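Local structure of aminoglycoside 3'-phosphotransferase AphA1-IAB (4GKH) at residues S134-V137 and C138-P141; V147-L150 and A151-Q154. The protein phosphorylates kanamycin and related aminoglycosides at the 3'-hydroxyl with a nucleoside triphosphate as donor, thereby conferring resistance to these antibiotics. All coordinates share one frame; numbering follows the deposited sequence.

Contact 1 of 2, residues S134-V137 and C138-P141; sequences SIPV and CNCP
The carbonyl oxygen of P136 is held by two donors of one residue, N139, a double grip within the short 3-10 turn that follows helix 118-133. Two backbone hydrogen bonds set the turn itself. N139 N reaches P136 O at 3.0 Å, and C140 N reaches V137 O at 3.1 Å, the three-residue spacing that defines a 3-10 segment.

The side-chain bond is added to the first of these. N139 CG stands anti to the carbonyl carbon, beside its own backbone N (chi1 -68°), which folds the amide back over the turn so that ND2 comes within 3.0 Å of P136 O. This bond is bent, 145° at the hydrogen. ND2 and the backbone N approach from the same face of the P136 carbonyl, the amide nitrogen lying closer to the carbonyl plane than the backbone nitrogen does.

Van der Waals contacts accompany the hydrogen bonds. The side chains of P136 and N139 run side by side in the same direction, and the amide nitrogen sits over one face of the proline ring, ND2 being 3.3 Å from P136 CB, with CG and CD close by. The methyl CG2 of I135 meets the same nitrogen at longer range. At the CB corner of the same proline, C138 SG takes the position between its backbone N and carbonyl carbon (chi1 65°), which brings the sulfur into apolar contact, 3.8 Å from P136 CB.

The turn lies in the loop between helices 118-133 and 146-158, away from the kanamycin and inhibitor pockets. I135 and C140 are its buried residues: both pack on V195 of strand 193-196, while I135 also touches L76 and C140 touches W75, both of helix 61-76.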
loop_
_atom_site.group_PDB
_atom_site.type_symbol
_atom_site.label_atom_id
_atom_site.label_comp_id
_atom_site.label_asym_id
_atom_site.label_seq_id
_atom_site.Cartn_x
_atom_site.Cartn_y
_atom_site.Cartn_z
ATOM N N SER A 134 11.732 8.852 7.120
ATOM C CA SER A 134 13.039 9.327 7.561
ATOM C C SER A 134 14.180 8.632 6.818
ATOM O O SER A 134 15.346 8.986 6.997
ATOM C CB SER A 134 13.221 9.115 9.066
ATOM O OG SER A 134 13.376 7.739 9.354
ATOM N N ILE A 135 13.856 7.638 5.991
ATOM C CA ILE A 135 14.920 6.967 5.227
ATOM C C ILE A 135 15.512 7.980 4.248
ATOM O O ILE A 135 14.764 8.581 3.470
ATOM C CB ILE A 135 14.382 5.766 4.429
ATOM C CG1 ILE A 135 13.791 4.705 5.361
ATOM C CG2 ILE A 135 15.497 5.176 3.557
ATOM C CD1 ILE A 135 12.954 3.663 4.628
ATOM N N PRO A 136 16.840 8.198 4.286
ATOM C CA PRO A 136 17.387 9.172 3.327
ATOM C C PRO A 136 17.075 8.767 1.887
ATOM O O PRO A 136 17.280 7.602 1.554
ATOM C CB PRO A 136 18.890 9.135 3.614
ATOM C CG PRO A 136 18.944 8.782 5.100
ATOM C CD PRO A 136 17.855 7.762 5.269
ATOM N N VAL A 137 16.552 9.685 1.071
ATOM C CA VAL A 137 16.108 9.303 -0.271
ATOM C C VAL A 137 17.287 8.868 -1.150
ATOM O O VAL A 137 17.085 8.229 -2.172
ATOM C CB VAL A 137 15.290 10.397 -1.024
ATOM C CG1 VAL A 137 13.950 10.685 -0.309
ATOM C CG2 VAL A 137 16.107 11.652 -1.246
ATOM N N CYS A 138 18.506 9.215 -0.749
ATOM C CA CYS A 138 19.690 8.760 -1.491
ATOM C C CYS A 138 19.847 7.233 -1.484
ATOM O O CYS A 138 20.610 6.680 -2.281
ATOM C CB CYS A 138 20.962 9.411 -0.956
ATOM S SG CYS A 138 21.403 8.956 0.752
ATOM N N ASN A 139 19.112 6.552 -0.607
ATOM C CA ASN A 139 19.161 5.099 -0.519
ATOM C C ASN A 139 18.231 4.408 -1.518
ATOM O O ASN A 139 18.336 3.203 -1.729
ATOM C CB ASN A 139 18.762 4.650 0.889
ATOM C CG ASN A 139 19.780 5.042 1.947
ATOM O OD1 ASN A 139 20.868 4.490 1.996
ATOM N ND2 ASN A 139 19.416 5.980 2.811
ATOM N N CYS A 140 17.319 5.166 -2.119
ATOM C CA CYS A 140 16.172 4.566 -2.809
ATOM C C CYS A 140 16.264 4.597 -4.337
ATOM O O CYS A 140 16.301 5.672 -4.933
ATOM C CB CYS A 140 14.865 5.234 -2.362
ATOM S SG CYS A 140 13.382 4.444 -3.083
ATOM N N PRO A 141 16.321 3.410 -4.971
ATOM C CA PRO A 141 16.530 3.329 -6.423
ATOM C C PRO A 141 15.205 3.383 -7.190
ATOM O O PRO A 141 15.184 3.197 -8.423
ATOM C CB PRO A 141 17.178 1.948 -6.592
ATOM C CG PRO A 141 16.526 1.128 -5.545
ATOM C CD PRO A 141 16.275 2.070 -4.358
#

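Contact 2 of 2, residues V147-L150 and A151-Q154; sequences VFRL and AQAQ
V147 O accepts from A151 N at 3.2 Å, the first of four successive i to i+4 bonds that make this piece of helix 146-158 regular alpha helix. F148 continues the series through its carbonyl to Q152 N. With its CG anti to the backbone N (chi1 176°), the F148 ring swings along the helix side on which Q152 extends, CE2 lying 3.5 Å from Q152 NE2, with ring and amide planes 50° apart. R149 gives its carbonyl to A153 N at 2.8 Å. Two kinks, about CB-CG and CG-CD, curl the arginine back, bringing NE to 3.0 Å from Q152 OE1 in a weak hydrogen bond (135° at the hydrogen); the oxygen comes in edge-on to the guanidinium, little out of its plane, while the amide plane stands almost perpendicular to it. L150 closes the run with its carbonyl bonded to Q154 N, and its side chain packs on F264 and L268 of helix 259-269.

Q152 thus turns its amide oxygen to R149 in a weak bond, while NE2 merely packs against the F148 ring. The buried guanidinium, which also makes a cation-pi contact with F272 of the kanamycin pocket, gains a neutral acceptor, probably restricting how it turns.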
loop_
_atom_site.group_PDB
_atom_site.type_symbol
_atom_site.label_atom_id
_atom_site.label_comp_id
_atom_site.label_asym_id
_atom_site.label_seq_id
_atom_site.Cartn_x
_atom_site.Cartn_y
_atom_site.Cartn_z
ATOM N N VAL A 147 4.921 12.834 -11.735
ATOM C CA VAL A 147 4.976 12.763 -13.191
ATOM C C VAL A 147 4.839 11.308 -13.643
ATOM O O VAL A 147 4.120 10.990 -14.604
ATOM C CB VAL A 147 6.274 13.428 -13.719
ATOM C CG1 VAL A 147 6.669 12.886 -15.076
ATOM C CG2 VAL A 147 6.106 14.952 -13.757
ATOM N N PHE A 148 5.516 10.418 -12.916
ATOM C CA PHE A 148 5.456 8.981 -13.181
ATOM C C PHE A 148 4.054 8.389 -12.920
ATOM O O PHE A 148 3.514 7.625 -13.730
ATOM C CB PHE A 148 6.506 8.256 -12.330
ATOM C CG PHE A 148 6.464 6.762 -12.450
ATOM C CD1 PHE A 148 7.078 6.125 -13.518
ATOM C CD2 PHE A 148 5.827 5.992 -11.485
ATOM C CE1 PHE A 148 7.032 4.744 -13.641
ATOM C CE2 PHE A 148 5.779 4.611 -11.595
ATOM C CZ PHE A 148 6.385 3.982 -12.669
ATOM N N ARG A 149 3.463 8.744 -11.785
ATOM C CA ARG A 149 2.156 8.200 -11.413
ATOM C C ARG A 149 1.048 8.776 -12.271
ATOM O O ARG A 149 0.058 8.093 -12.559
ATOM C CB ARG A 149 1.837 8.464 -9.929
ATOM C CG ARG A 149 2.773 7.813 -8.896
ATOM C CD ARG A 149 2.817 6.276 -8.917
ATOM N NE ARG A 149 1.512 5.624 -8.755
ATOM C CZ ARG A 149 0.824 5.551 -7.615
ATOM N NH1 ARG A 149 1.295 6.101 -6.499
ATOM N NH2 ARG A 149 -0.345 4.923 -7.592
ATOM N N LEU A 150 1.185 10.035 -12.666
ATOM C CA LEU A 150 0.154 10.630 -13.516
ATOM C C LEU A 150 0.120 9.925 -14.879
ATOM O O LEU A 150 -0.945 9.637 -15.436
ATOM C CB LEU A 150 0.375 12.131 -13.673
ATOM C CG LEU A 150 -0.133 12.972 -12.497
ATOM C CD1 LEU A 150 0.419 14.386 -12.582
ATOM C CD2 LEU A 150 -1.653 13.014 -12.468
ATOM N N ALA A 151 1.294 9.624 -15.414
ATOM C CA ALA A 151 1.350 8.890 -16.670
ATOM C C ALA A 151 0.770 7.484 -16.506
ATOM O O ALA A 151 0.111 6.974 -17.405
ATOM C CB ALA A 151 2.786 8.832 -17.210
ATOM N N GLN A 152 1.024 6.852 -15.363
ATOM C CA GLN A 152 0.430 5.554 -15.079
ATOM C C GLN A 152 -1.089 5.671 -15.050
ATOM O O GLN A 152 -1.805 4.828 -15.585
ATOM C CB GLN A 152 0.881 5.043 -13.719
ATOM C CG GLN A 152 1.950 3.968 -13.733
ATOM C CD GLN A 152 2.313 3.489 -12.324
ATOM O OE1 GLN A 152 1.897 4.081 -11.326
ATOM N NE2 GLN A 152 3.089 2.416 -12.242
ATOM N N ALA A 153 -1.576 6.717 -14.397
ATOM C CA ALA A 153 -3.016 6.935 -14.265
ATOM C C ALA A 153 -3.671 7.160 -15.628
ATOM O O ALA A 153 -4.772 6.635 -15.926
ATOM C CB ALA A 153 -3.268 8.127 -13.353
ATOM N N GLN A 154 -3.001 7.954 -16.455
ATOM C CA GLN A 154 -3.537 8.265 -17.780
ATOM C C GLN A 154 -3.726 6.971 -18.575
ATOM O O GLN A 154 -4.786 6.753 -19.181
ATOM C CB GLN A 154 -2.626 9.235 -18.528
ATOM C CG GLN A 154 -3.085 9.488 -19.960
ATOM C CD GLN A 154 -2.755 10.883 -20.448
ATOM O OE1 GLN A 154 -1.599 11.305 -20.446
ATOM N NE2 GLN A 154 -3.776 11.605 -20.872
#

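How the contacts relate
Contact 1 precedes contact 2 along the chain, and both belong to one connected region: the 134-141 turn follows helix 118-133 and leads through a short loop into helix 146-158, which carries contact 2. Their centres are 22 Å apart and their nearest atoms about 10 Å, so neither touches the other. The turn packs against helix 61-76 and strand 193-196, whereas the helix lies against helices 176-184 and 259-269. The chain therefore passes from one set of neighbours to another within this kinase-like fold. Only contact 2 approaches the substrate site, the R149 side chain being about 8 Å from bound kanamycin.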